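Local atomic coordinates of 16 kDa salivary peptide (Culex quinquefasciatus, PDB entry 7KCG), a protein that is of unknown function but adopts a beta-trefoil fold related to ricin-type lectins and may bind sugars in mosquito saliva. Residues 34-39 / 75-80; 56-61 / 84-89; 66-71 / 112-117; 105-110 / 136-141. All coordinates share one frame; numbering follows the deposited sequence.

Contact 1: residues 34-39 / 75-80; sequences RRHVSF and GNYVFL. With FMT (formic acid), chain C.
The F79 ring carries the side chain of R34 over one face. R34 CB stands 4.1 Å from the F79 ring centroid, 16° off the ring normal, which makes a CH-pi contact. R34 CG and CD continue across the same ring toward CD2 and CE2. At the edge of the F79 ring lie the backbone O of R35 and NE2 of H36. H36 NE2 is 3.6 Å from F79 CE1, and the two side chains run alongside each other while their rings meet obliquely, planes 50° apart. H36 also meets Y77 rim to rim, with H36 NE2 3.6 Å from Y77 CE1. The three rings form an aromatic cluster. The R34 guanidinium is turned 80° from the F79 plane. R34 keeps its chain extended from CG to NE, which carries NE past the ring to a formic acid molecule, probably from the crystallisation liquor. R34 NE donates to O2 of this molecule at 3.0 Å.

The backbones join in one antiparallel hydrogen-bonded pair, R35 with L80. R35 N donates to L80 O at 2.8 Å, and L80 N donates to R35 O at 2.7 Å. Beyond this pair V37 spreads its two methyls. V37 CG1 packs on L80 CG at 3.8 Å, and V37 CG2 reaches V78 CG1 at 4.0 Å.

The R35 head group forms a salt bridge with E64. Strand 34-39 pairs on its other side with strand 22-29. Strand 76-80 pairs with 64-69. The contact thus joins two hairpins of the beta-trefoil, and the buried V37 also packs on L66.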
# COMPACT_ATOMS: atom_id res chain seq x y z
N ARG A 34 2.94 15.56 -3.44
CA ARG A 34 3.29 14.16 -3.12
C ARG A 34 3.76 14.02 -1.67
O ARG A 34 4.74 14.66 -1.33
CB ARG A 34 4.35 13.69 -4.12
CG ARG A 34 3.83 13.42 -5.52
CD ARG A 34 4.92 13.56 -6.56
NE ARG A 34 4.36 13.55 -7.90
CZ ARG A 34 4.01 14.63 -8.57
NH1 ARG A 34 4.18 15.83 -8.04
NH2 ARG A 34 3.50 14.52 -9.79
N ARG A 35 3.07 13.23 -0.84
CA ARG A 35 3.48 12.96 0.56
C ARG A 35 4.06 11.55 0.64
O ARG A 35 3.61 10.68 -0.10
CB ARG A 35 2.32 13.10 1.54
CG ARG A 35 2.62 12.72 2.98
CD ARG A 35 1.42 12.76 3.90
NE ARG A 35 0.49 13.81 3.53
CZ ARG A 35 0.59 15.07 3.92
NH1 ARG A 35 1.59 15.44 4.70
NH2 ARG A 35 -0.31 15.95 3.52
N HIS A 36 5.03 11.34 1.51
CA HIS A 36 5.72 10.03 1.58
C HIS A 36 4.93 9.03 2.41
O HIS A 36 4.00 9.44 3.10
CB HIS A 36 7.12 10.24 2.15
CG HIS A 36 8.14 10.58 1.12
ND1 HIS A 36 8.89 11.73 1.18
CD2 HIS A 36 8.54 9.93 0.01
CE1 HIS A 36 9.71 11.77 0.15
NE2 HIS A 36 9.51 10.68 -0.58
N VAL A 37 5.30 7.76 2.32
CA VAL A 37 4.65 6.73 3.12
C VAL A 37 5.68 6.11 4.05
O VAL A 37 6.87 6.05 3.74
CB VAL A 37 3.98 5.64 2.27
CG1 VAL A 37 2.82 6.21 1.47
CG2 VAL A 37 5.00 5.01 1.34
N SER A 38 5.20 5.64 5.20
CA SER A 38 6.10 5.13 6.21
C SER A 38 5.39 4.04 7.01
O SER A 38 4.37 3.49 6.58
CB SER A 38 6.61 6.28 7.09
OG SER A 38 7.81 5.90 7.73
N PHE A 39 5.96 3.75 8.18
CA PHE A 39 5.39 2.71 9.07
C PHE A 39 5.17 3.30 10.45
O PHE A 39 5.73 4.36 10.76
CB PHE A 39 6.34 1.52 9.16
CG PHE A 39 6.41 0.64 7.95
CD1 PHE A 39 5.42 -0.30 7.71
CD2 PHE A 39 7.46 0.72 7.07
CE1 PHE A 39 5.48 -1.12 6.60
CE2 PHE A 39 7.52 -0.09 5.96
CZ PHE A 39 6.53 -1.02 5.73
N GLY A 75 14.51 2.48 -5.94
CA GLY A 75 13.22 1.89 -6.33
C GLY A 75 12.27 2.95 -6.81
O GLY A 75 12.58 4.12 -6.62
N ASN A 76 11.15 2.55 -7.44
CA ASN A 76 10.12 3.55 -7.83
C ASN A 76 9.50 4.04 -6.55
O ASN A 76 9.28 3.21 -5.66
CB ASN A 76 9.06 3.04 -8.82
CG ASN A 76 9.55 2.56 -10.16
OD1 ASN A 76 10.33 1.62 -10.23
ND2 ASN A 76 9.04 3.16 -11.22
N TYR A 77 9.27 5.33 -6.45
CA TYR A 77 8.66 5.94 -5.28
C TYR A 77 7.21 5.48 -5.14
O TYR A 77 6.51 5.27 -6.13
CB TYR A 77 8.66 7.46 -5.41
CG TYR A 77 9.93 8.16 -5.00
CD1 TYR A 77 10.20 8.42 -3.66
CD2 TYR A 77 10.84 8.62 -5.95
CE1 TYR A 77 11.36 9.08 -3.27
CE2 TYR A 77 12.00 9.28 -5.57
CZ TYR A 77 12.25 9.52 -4.23
OH TYR A 77 13.41 10.18 -3.85
N VAL A 78 6.77 5.38 -3.89
CA VAL A 78 5.37 5.19 -3.54
C VAL A 78 4.95 6.40 -2.73
O VAL A 78 5.59 6.70 -1.71
CB VAL A 78 5.15 3.90 -2.74
CG1 VAL A 78 3.73 3.85 -2.22
CG2 VAL A 78 5.48 2.69 -3.59
N PHE A 79 3.89 7.08 -3.16
CA PHE A 79 3.48 8.36 -2.58
C PHE A 79 2.01 8.34 -2.18
O PHE A 79 1.21 7.56 -2.70
CB PHE A 79 3.63 9.52 -3.59
CG PHE A 79 5.03 9.82 -4.00
CD1 PHE A 79 6.00 10.08 -3.06
CD2 PHE A 79 5.36 9.90 -5.35
CE1 PHE A 79 7.29 10.39 -3.46
CE2 PHE A 79 6.64 10.21 -5.74
CZ PHE A 79 7.61 10.45 -4.79
N LEU A 80 1.65 9.28 -1.31
CA LEU A 80 0.28 9.74 -1.14
C LEU A 80 0.07 11.01 -1.97
O LEU A 80 0.93 11.89 -2.00
CB LEU A 80 -0.01 10.02 0.33
CG LEU A 80 0.05 8.79 1.25
CD1 LEU A 80 -0.37 9.15 2.66
CD2 LEU A 80 -0.84 7.70 0.67
C FMT C . 3.99 10.75 -10.60
O1 FMT C . 4.18 9.87 -11.41
O2 FMT C . 4.88 11.27 -9.83

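Contact 2: residues 56-61 / 84-89; sequences RIRNNK and KSLIND. With FMT (formic acid), chain D.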
# COMPACT_ATOMS: atom_id res chain seq x y z
N ARG A 56 -8.59 0.59 -5.02
CA ARG A 56 -7.91 1.82 -4.62
C ARG A 56 -7.67 1.81 -3.11
O ARG A 56 -8.47 1.27 -2.34
CB ARG A 56 -8.74 3.04 -5.01
CG ARG A 56 -8.89 3.18 -6.52
CD ARG A 56 -9.42 4.55 -6.88
NE ARG A 56 -9.44 4.73 -8.33
CZ ARG A 56 -8.64 5.53 -9.01
NH1 ARG A 56 -7.73 6.28 -8.38
NH2 ARG A 56 -8.77 5.61 -10.33
N ILE A 57 -6.56 2.42 -2.70
CA ILE A 57 -6.14 2.47 -1.31
C ILE A 57 -5.92 3.93 -0.94
O ILE A 57 -5.09 4.61 -1.55
CB ILE A 57 -4.85 1.66 -1.08
CG1 ILE A 57 -5.03 0.19 -1.52
CG2 ILE A 57 -4.41 1.70 0.39
CD1 ILE A 57 -3.70 -0.58 -1.54
N ARG A 58 -6.64 4.39 0.07
CA ARG A 58 -6.60 5.80 0.53
C ARG A 58 -6.27 5.91 2.02
O ARG A 58 -6.85 5.21 2.80
CB ARG A 58 -7.95 6.47 0.28
CG ARG A 58 -7.91 7.98 0.34
CD ARG A 58 -9.23 8.57 -0.02
NE ARG A 58 -9.63 8.38 -1.39
CZ ARG A 58 -9.44 9.26 -2.35
NH1 ARG A 58 -8.82 10.38 -2.09
NH2 ARG A 58 -9.86 9.01 -3.56
N ASN A 59 -5.36 6.82 2.35
CA ASN A 59 -4.95 7.09 3.74
C ASN A 59 -6.05 7.87 4.41
O ASN A 59 -6.30 8.95 3.99
CB ASN A 59 -3.66 7.89 3.78
CG ASN A 59 -3.24 8.22 5.19
OD1 ASN A 59 -3.68 9.20 5.75
ND2 ASN A 59 -2.38 7.40 5.75
N ASN A 60 -6.67 7.28 5.43
CA ASN A 60 -7.86 7.78 6.16
C ASN A 60 -7.63 9.12 6.84
O ASN A 60 -8.54 9.91 6.90
CB ASN A 60 -8.17 6.86 7.33
CG ASN A 60 -9.27 5.89 6.99
OD1 ASN A 60 -9.53 5.69 5.84
ND2 ASN A 60 -9.92 5.30 7.97
N LYS A 61 -6.41 9.36 7.28
CA LYS A 61 -6.06 10.52 8.09
C LYS A 61 -6.02 11.77 7.22
O LYS A 61 -6.60 12.80 7.58
CB LYS A 61 -4.71 10.31 8.78
N LYS A 84 -5.30 15.50 -4.59
CA LYS A 84 -6.67 14.94 -4.46
C LYS A 84 -7.40 14.83 -5.80
O LYS A 84 -8.58 14.50 -5.79
CB LYS A 84 -7.42 15.48 -3.24
CG LYS A 84 -6.93 14.95 -1.91
CD LYS A 84 -7.83 15.31 -0.76
CE LYS A 84 -7.07 15.48 0.53
NZ LYS A 84 -7.98 15.41 1.70
N SER A 85 -6.70 15.07 -6.91
CA SER A 85 -7.28 14.81 -8.25
C SER A 85 -7.29 13.29 -8.44
O SER A 85 -6.28 12.68 -8.19
CB SER A 85 -6.46 15.45 -9.31
OG SER A 85 -5.13 15.66 -8.89
N LEU A 86 -8.39 12.71 -8.88
CA LEU A 86 -8.45 11.26 -9.01
C LEU A 86 -7.44 10.79 -10.06
O LEU A 86 -7.40 11.30 -11.18
CB LEU A 86 -9.85 10.83 -9.39
CG LEU A 86 -10.19 9.36 -9.15
CD1 LEU A 86 -10.15 9.04 -7.66
CD2 LEU A 86 -11.56 9.05 -9.75
N ILE A 87 -6.63 9.81 -9.69
CA ILE A 87 -5.60 9.28 -10.58
C ILE A 87 -6.25 8.20 -11.45
O ILE A 87 -6.79 7.22 -10.93
CB ILE A 87 -4.40 8.73 -9.79
CG1 ILE A 87 -3.67 9.91 -9.16
CG2 ILE A 87 -3.46 7.93 -10.67
CD1 ILE A 87 -2.44 9.52 -8.36
N ASN A 88 -6.18 8.38 -12.77
CA ASN A 88 -6.91 7.56 -13.72
C ASN A 88 -6.00 6.77 -14.66
O ASN A 88 -6.51 6.14 -15.60
CB ASN A 88 -7.87 8.45 -14.53
CG ASN A 88 -9.06 7.68 -15.06
OD1 ASN A 88 -9.50 6.68 -14.48
ND2 ASN A 88 -9.60 8.14 -16.19
N ASP A 89 -4.69 6.79 -14.45
CA ASP A 89 -3.74 6.16 -15.37
C ASP A 89 -3.24 4.80 -14.89
O ASP A 89 -2.24 4.30 -15.41
CB ASP A 89 -2.55 7.08 -15.63
CG ASP A 89 -1.66 7.29 -14.41
OD1 ASP A 89 -1.95 6.72 -13.33
OD2 ASP A 89 -0.65 8.02 -14.52
C FMT D . -2.80 11.28 -13.50
O1 FMT D . -3.75 10.55 -13.71
O2 FMT D . -2.47 11.78 -12.35
O HOH W 1 -8.95 11.72 -4.65
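R56 grips the backbone O of I87 with both terminal nitrogens of its guanidinium. This end-on clamp pins a loop of the beta-trefoil to strand 54-59. NH2 of R56 donates to I87 O at 2.6 Å, and NH1 of R56 donates to the same oxygen at 2.9 Å. The oxygen lies in the guanidinium plane, only 4° out of it. NH1 comes in on a lone pair in the carbonyl plane. NH2 is tilted 21° from that plane. One carbonyl oxygen therefore takes two bonds, neither of them straight. The R56 chain is extended from CG to NE (chi3 175°), which lets it span the gap between backbones that are nowhere close. NH1 also forms a salt bridge with E65, so the guanidinium has a second partner.

The second link runs through a water. R58 NH1 donates to it at 2.9 Å, and the water donates to K84 O at 3.0 Å. R58 NH1 also bonds the backbone O of G63. The bend of the R58 chain at chi3 turns its head group toward this water.

Packing is light. I87 sends its side chain away from the arginines, onto F67 and A92. At the far end, N88 N makes a weak bond to a formic acid molecule, probably from the crystallisation liquor. The L86 methyl bridges the two arginines, over one face of the R56 guanidinium and at the edge of the R58 guanidinium: L86 CD1 is 3.7 Å from R56 NH1 and 4.1 Å from R58 NH2.

Contact 3: residues 66-71 / 112-117; sequences LFESQQ and FSHCLF. With FMT (formic acid), chain C.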
# COMPACT_ATOMS: atom_id res chain seq x y z
N LEU A 66 -3.00 6.27 -2.33
CA LEU A 66 -1.69 5.64 -2.46
C LEU A 66 -1.41 5.34 -3.93
O LEU A 66 -2.25 4.76 -4.61
CB LEU A 66 -1.67 4.35 -1.64
CG LEU A 66 -0.32 3.64 -1.58
CD1 LEU A 66 0.59 4.42 -0.65
CD2 LEU A 66 -0.50 2.20 -1.10
N PHE A 67 -0.23 5.73 -4.42
CA PHE A 67 0.06 5.44 -5.82
C PHE A 67 1.56 5.26 -6.02
O PHE A 67 2.37 5.64 -5.17
CB PHE A 67 -0.49 6.52 -6.77
CG PHE A 67 0.30 7.81 -6.78
CD1 PHE A 67 0.16 8.72 -5.76
CD2 PHE A 67 1.13 8.11 -7.85
CE1 PHE A 67 0.87 9.92 -5.78
CE2 PHE A 67 1.86 9.32 -7.87
CZ PHE A 67 1.72 10.21 -6.84
N GLU A 68 1.92 4.62 -7.12
CA GLU A 68 3.31 4.42 -7.49
C GLU A 68 3.67 5.40 -8.61
O GLU A 68 2.90 5.57 -9.55
CB GLU A 68 3.59 2.99 -7.95
CG GLU A 68 5.05 2.77 -8.34
CD GLU A 68 5.37 1.35 -8.80
OE1 GLU A 68 4.48 0.48 -8.73
OE2 GLU A 68 6.51 1.12 -9.24
N SER A 69 4.85 6.00 -8.50
CA SER A 69 5.25 7.13 -9.32
C SER A 69 6.20 6.72 -10.43
O SER A 69 6.90 5.72 -10.35
CB SER A 69 5.90 8.20 -8.44
OG SER A 69 6.58 9.19 -9.20
N GLN A 70 6.23 7.55 -11.48
CA GLN A 70 7.26 7.40 -12.51
C GLN A 70 8.64 7.70 -11.95
O GLN A 70 9.63 7.09 -12.37
CB GLN A 70 6.96 8.32 -13.69
CG GLN A 70 5.90 7.78 -14.65
CD GLN A 70 6.44 7.59 -16.06
OE1 GLN A 70 6.59 8.55 -16.82
NE2 GLN A 70 6.75 6.34 -16.41
N GLN A 71 8.69 8.64 -11.02
CA GLN A 71 9.97 9.08 -10.41
C GLN A 71 10.55 7.93 -9.61
O GLN A 71 9.78 7.12 -9.10
CB GLN A 71 9.67 10.26 -9.50
CG GLN A 71 8.98 11.42 -10.21
CD GLN A 71 8.97 12.67 -9.37
OE1 GLN A 71 9.85 12.89 -8.55
NE2 GLN A 71 7.95 13.49 -9.57
N PHE A 112 2.37 -0.29 -13.05
CA PHE A 112 3.79 -0.61 -13.09
C PHE A 112 4.10 -2.09 -12.88
O PHE A 112 5.25 -2.49 -13.07
CB PHE A 112 4.55 0.19 -12.04
CG PHE A 112 4.71 1.65 -12.38
CD1 PHE A 112 5.56 2.04 -13.40
CD2 PHE A 112 4.02 2.62 -11.68
CE1 PHE A 112 5.73 3.37 -13.71
CE2 PHE A 112 4.18 3.97 -11.99
CZ PHE A 112 5.04 4.34 -13.01
N SER A 113 3.11 -2.89 -12.47
CA SER A 113 3.30 -4.31 -12.18
C SER A 113 4.35 -4.55 -11.09
O SER A 113 5.17 -5.46 -11.18
CB SER A 113 3.65 -5.10 -13.45
OG SER A 113 2.60 -5.06 -14.40
N HIS A 114 4.30 -3.73 -10.04
CA HIS A 114 5.24 -3.83 -8.92
C HIS A 114 4.47 -4.10 -7.64
O HIS A 114 3.38 -3.55 -7.42
CB HIS A 114 6.05 -2.54 -8.76
CG HIS A 114 6.99 -2.26 -9.88
ND1 HIS A 114 7.58 -1.03 -10.07
CD2 HIS A 114 7.46 -3.06 -10.87
CE1 HIS A 114 8.37 -1.08 -11.13
NE2 HIS A 114 8.31 -2.30 -11.64
N CYS A 115 5.04 -4.94 -6.78
CA CYS A 115 4.42 -5.24 -5.50
C CYS A 115 5.00 -4.34 -4.43
O CYS A 115 6.22 -4.18 -4.33
CB CYS A 115 4.61 -6.71 -5.11
SG CYS A 115 3.70 -7.86 -6.15
N LEU A 116 4.12 -3.78 -3.60
CA LEU A 116 4.55 -3.00 -2.45
C LEU A 116 5.51 -3.82 -1.59
O LEU A 116 5.30 -5.01 -1.36
CB LEU A 116 3.32 -2.58 -1.64
CG LEU A 116 3.29 -1.28 -0.86
CD1 LEU A 116 3.26 -0.09 -1.82
CD2 LEU A 116 2.05 -1.29 0.03
N PHE A 117 6.56 -3.16 -1.12
CA PHE A 117 7.70 -3.88 -0.54
C PHE A 117 8.36 -2.97 0.48
O PHE A 117 8.33 -1.75 0.36
CB PHE A 117 8.66 -4.30 -1.67
CG PHE A 117 10.07 -4.61 -1.23
CD1 PHE A 117 11.01 -3.60 -1.09
CD2 PHE A 117 10.47 -5.92 -1.02
CE1 PHE A 117 12.31 -3.88 -0.70
CE2 PHE A 117 11.77 -6.22 -0.64
CZ PHE A 117 12.69 -5.20 -0.48
C FMT C . 3.99 10.75 -10.60
O1 FMT C . 4.18 9.87 -11.41
O2 FMT C . 4.88 11.27 -9.83
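E68 and H114 make the polar link between the two segments. H114 ND1 donates to E68 OE2 at 2.5 Å, with an angle of 145° at the hydrogen. The carboxylate offers its syn lone pair. The oxygen sits 21° out of the imidazole plane, so the approach is somewhat tilted. E68 has CG opposite the backbone N (chi1 -180°) and its chain extended beyond that, and this straight reach brings the carboxylate to the imidazole.

Packing centres on F112. The F112 ring crosses the E68 side chain obliquely, with F112 CD2 3.5 Å from E68 CG. The ring rim also faces a backbone oxygen: F112 CE2 is 3.2 Å from E68 O. Q70 CG adds an in-plane contact at the rim, 3.9 Å from F112 CZ. Deeper in the fold L66 CD2 and L116 CD1 touch loosely.

A second polar group lies at the turn after strand 64-69. S69 OG accepts from Q71 N at 2.8 Å, which makes an ST turn. S69 OG and Q70 N both donate to a formic acid molecule, probably from the crystallisation liquor, and R34 NE binds it too.

The segment 112-117 is also tied down by the disulfide of C115 to C131. N76 and A127 pack against both E68 and H114. E68 OE1 is buried and has no hydrogen-bond partner in the model, while OE2 has the imidazole. The OE2 bond is too short for its length to be read closely. A histidine donor beside a buried acid would probably offset part of the cost of burying it.

Contact 4: residues 105-110 / 136-141; sequences FHIKNV and YEWRIV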
# COMPACT_ATOMS: atom_id res chain seq x y z
N PHE A 105 -1.48 -10.70 1.91
CA PHE A 105 -1.74 -10.40 0.51
C PHE A 105 -0.52 -9.74 -0.12
O PHE A 105 0.28 -9.10 0.56
CB PHE A 105 -2.96 -9.46 0.36
CG PHE A 105 -4.24 -10.03 0.91
CD1 PHE A 105 -4.52 -9.97 2.27
CD2 PHE A 105 -5.15 -10.64 0.06
CE1 PHE A 105 -5.70 -10.51 2.78
CE2 PHE A 105 -6.34 -11.18 0.57
CZ PHE A 105 -6.61 -11.12 1.92
N HIS A 106 -0.39 -9.93 -1.43
CA HIS A 106 0.45 -9.12 -2.28
C HIS A 106 -0.38 -7.94 -2.78
O HIS A 106 -1.55 -8.10 -3.13
CB HIS A 106 0.96 -9.96 -3.45
CG HIS A 106 1.88 -11.07 -3.04
ND1 HIS A 106 1.71 -12.38 -3.45
CD2 HIS A 106 2.99 -11.07 -2.26
CE1 HIS A 106 2.68 -13.13 -2.95
NE2 HIS A 106 3.47 -12.36 -2.22
N ILE A 107 0.21 -6.75 -2.79
CA ILE A 107 -0.45 -5.54 -3.27
C ILE A 107 0.34 -5.07 -4.48
O ILE A 107 1.46 -4.58 -4.33
CB ILE A 107 -0.50 -4.45 -2.19
CG1 ILE A 107 -1.18 -4.99 -0.93
CG2 ILE A 107 -1.23 -3.21 -2.70
CD1 ILE A 107 -0.89 -4.23 0.38
N LYS A 108 -0.20 -5.27 -5.68
CA LYS A 108 0.55 -5.09 -6.92
C LYS A 108 -0.00 -3.92 -7.72
O LYS A 108 -1.20 -3.88 -8.02
CB LYS A 108 0.51 -6.36 -7.77
CG LYS A 108 1.36 -6.27 -9.01
CD LYS A 108 1.10 -7.46 -9.92
CE LYS A 108 2.28 -8.40 -9.93
NZ LYS A 108 2.58 -8.82 -11.33
N ASN A 109 0.87 -2.99 -8.10
CA ASN A 109 0.43 -1.82 -8.85
C ASN A 109 0.01 -2.20 -10.27
O ASN A 109 0.72 -2.94 -10.96
CB ASN A 109 1.55 -0.79 -8.89
CG ASN A 109 1.07 0.55 -9.36
OD1 ASN A 109 1.31 0.93 -10.51
ND2 ASN A 109 0.38 1.26 -8.49
N VAL A 110 -1.14 -1.68 -10.70
CA VAL A 110 -1.66 -2.03 -12.03
C VAL A 110 -0.77 -1.43 -13.11
O VAL A 110 -0.34 -2.13 -14.04
CB VAL A 110 -3.11 -1.54 -12.17
CG1 VAL A 110 -3.56 -1.59 -13.63
CG2 VAL A 110 -4.05 -2.35 -11.28
N TYR A 136 7.19 -8.64 0.80
CA TYR A 136 6.12 -8.26 -0.11
C TYR A 136 4.74 -8.59 0.43
O TYR A 136 3.75 -8.35 -0.27
CB TYR A 136 6.31 -8.96 -1.46
CG TYR A 136 7.58 -8.58 -2.20
CD1 TYR A 136 8.76 -9.28 -2.00
CD2 TYR A 136 7.58 -7.53 -3.10
CE1 TYR A 136 9.93 -8.93 -2.68
CE2 TYR A 136 8.74 -7.17 -3.78
CZ TYR A 136 9.91 -7.88 -3.57
OH TYR A 136 11.06 -7.53 -4.24
N GLU A 137 4.64 -9.15 1.62
CA GLU A 137 3.39 -9.74 2.08
C GLU A 137 2.76 -8.83 3.13
O GLU A 137 3.46 -8.32 4.01
CB GLU A 137 3.62 -11.15 2.64
CG GLU A 137 4.07 -12.12 1.54
CD GLU A 137 4.36 -13.52 2.05
OE1 GLU A 137 4.70 -13.65 3.24
OE2 GLU A 137 4.27 -14.48 1.25
N TRP A 138 1.46 -8.60 3.00
CA TRP A 138 0.76 -7.61 3.81
C TRP A 138 -0.49 -8.20 4.43
O TRP A 138 -1.33 -8.78 3.72
CB TRP A 138 0.39 -6.38 2.96
CG TRP A 138 1.57 -5.78 2.31
CD1 TRP A 138 2.16 -6.18 1.15
CD2 TRP A 138 2.35 -4.67 2.79
NE1 TRP A 138 3.26 -5.37 0.87
CE2 TRP A 138 3.38 -4.44 1.86
CE3 TRP A 138 2.26 -3.84 3.91
CZ2 TRP A 138 4.32 -3.40 2.01
CZ3 TRP A 138 3.20 -2.82 4.06
CH2 TRP A 138 4.21 -2.62 3.12
N ARG A 139 -0.65 -7.99 5.74
CA ARG A 139 -1.86 -8.42 6.44
C ARG A 139 -2.88 -7.29 6.44
O ARG A 139 -2.61 -6.21 6.97
CB ARG A 139 -1.55 -8.86 7.87
CG ARG A 139 -2.80 -9.38 8.61
CD ARG A 139 -2.45 -10.04 9.95
NE ARG A 139 -2.60 -9.13 11.09
CZ ARG A 139 -1.86 -9.18 12.20
NH1 ARG A 139 -0.91 -10.09 12.34
NH2 ARG A 139 -2.08 -8.31 13.18
N ILE A 140 -4.05 -7.55 5.87
CA ILE A 140 -5.09 -6.53 5.69
C ILE A 140 -6.29 -6.95 6.53
O ILE A 140 -6.93 -7.97 6.25
CB ILE A 140 -5.49 -6.38 4.21
CG1 ILE A 140 -4.26 -5.96 3.40
CG2 ILE A 140 -6.62 -5.38 4.07
CD1 ILE A 140 -4.50 -5.90 1.90
N VAL A 141 -6.62 -6.15 7.55
CA VAL A 141 -7.68 -6.49 8.50
C VAL A 141 -8.67 -5.33 8.61
O VAL A 141 -8.27 -4.16 8.64
CB VAL A 141 -7.10 -6.82 9.90
CG1 VAL A 141 -8.21 -7.30 10.83
CG2 VAL A 141 -5.99 -7.86 9.79
O HOH W 2 3.05 -6.58 -2.18
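I107 places CG1 beside its backbone N (chi1 -56°) and extends onward (chi2 160°), which brings CD1 over the W138 indole. W138 takes a similar first torsion (chi1 -56°), and the two side chains cross at about a right angle. I107 CD1 stands 3.9 Å from the centroid of the W138 five-membered ring, a CH-pi contact over the face. I107 CD1 is also 3.5 Å from W138 CG. The backbone O of F105 lies at the edge of the indole.

F105 and W138 form an antiparallel hydrogen-bonded pair. F105 N donates to W138 O at 2.6 Å, and W138 N donates to F105 O at 2.8 Å. Beside this pair F105 CD1 packs on I140 CD1 at 4.1 Å. A water extends the link past the end of the pairing. I107 N donates to it, and the water also lies 2.7 Å from Y136 O.

H106 lies alongside E137, with H106 NE2 3.8 Å from E137 CG. H106 NE2 is buried with no hydrogen-bond partner in the model. The E137 carboxylate is engaged by a salt bridge from R17, and W138 NE1 bonds the backbone O of L116.

Strand 138-142 is flanked on its other side by strand 12-16, whose I14 and V12 pack on W138 and I140. Strand 104-109 pairs on its other side with strand 93-98. I107 also reaches I57 of strand 54-59 in the trefoil interior.

Overall arrangement
From the N terminus, strand 34-40 opens contact 1. Segment 56-61 opens contact 2 and 66-71 opens contact 3 before 75-80 closes the first loop. Contact 2 closes at 84-89. Segment 105-110 then opens contact 4, and 112-117 closes contact 3. Contact 4 closes last, at 136-141. Contacts 1, 2 and 3 cross one another, and contact 3 also crosses contact 4. Contact 4 follows contacts 1 and 2 in series. Strand 64-69 lies between strands 54-59 and 76-81, which joins the first three contacts in one sheet. Strand 115-118 follows 104-109 and ties contact 3 to contact 4. F39 packs on W138, linking contacts 1 and 4 across the trefoil.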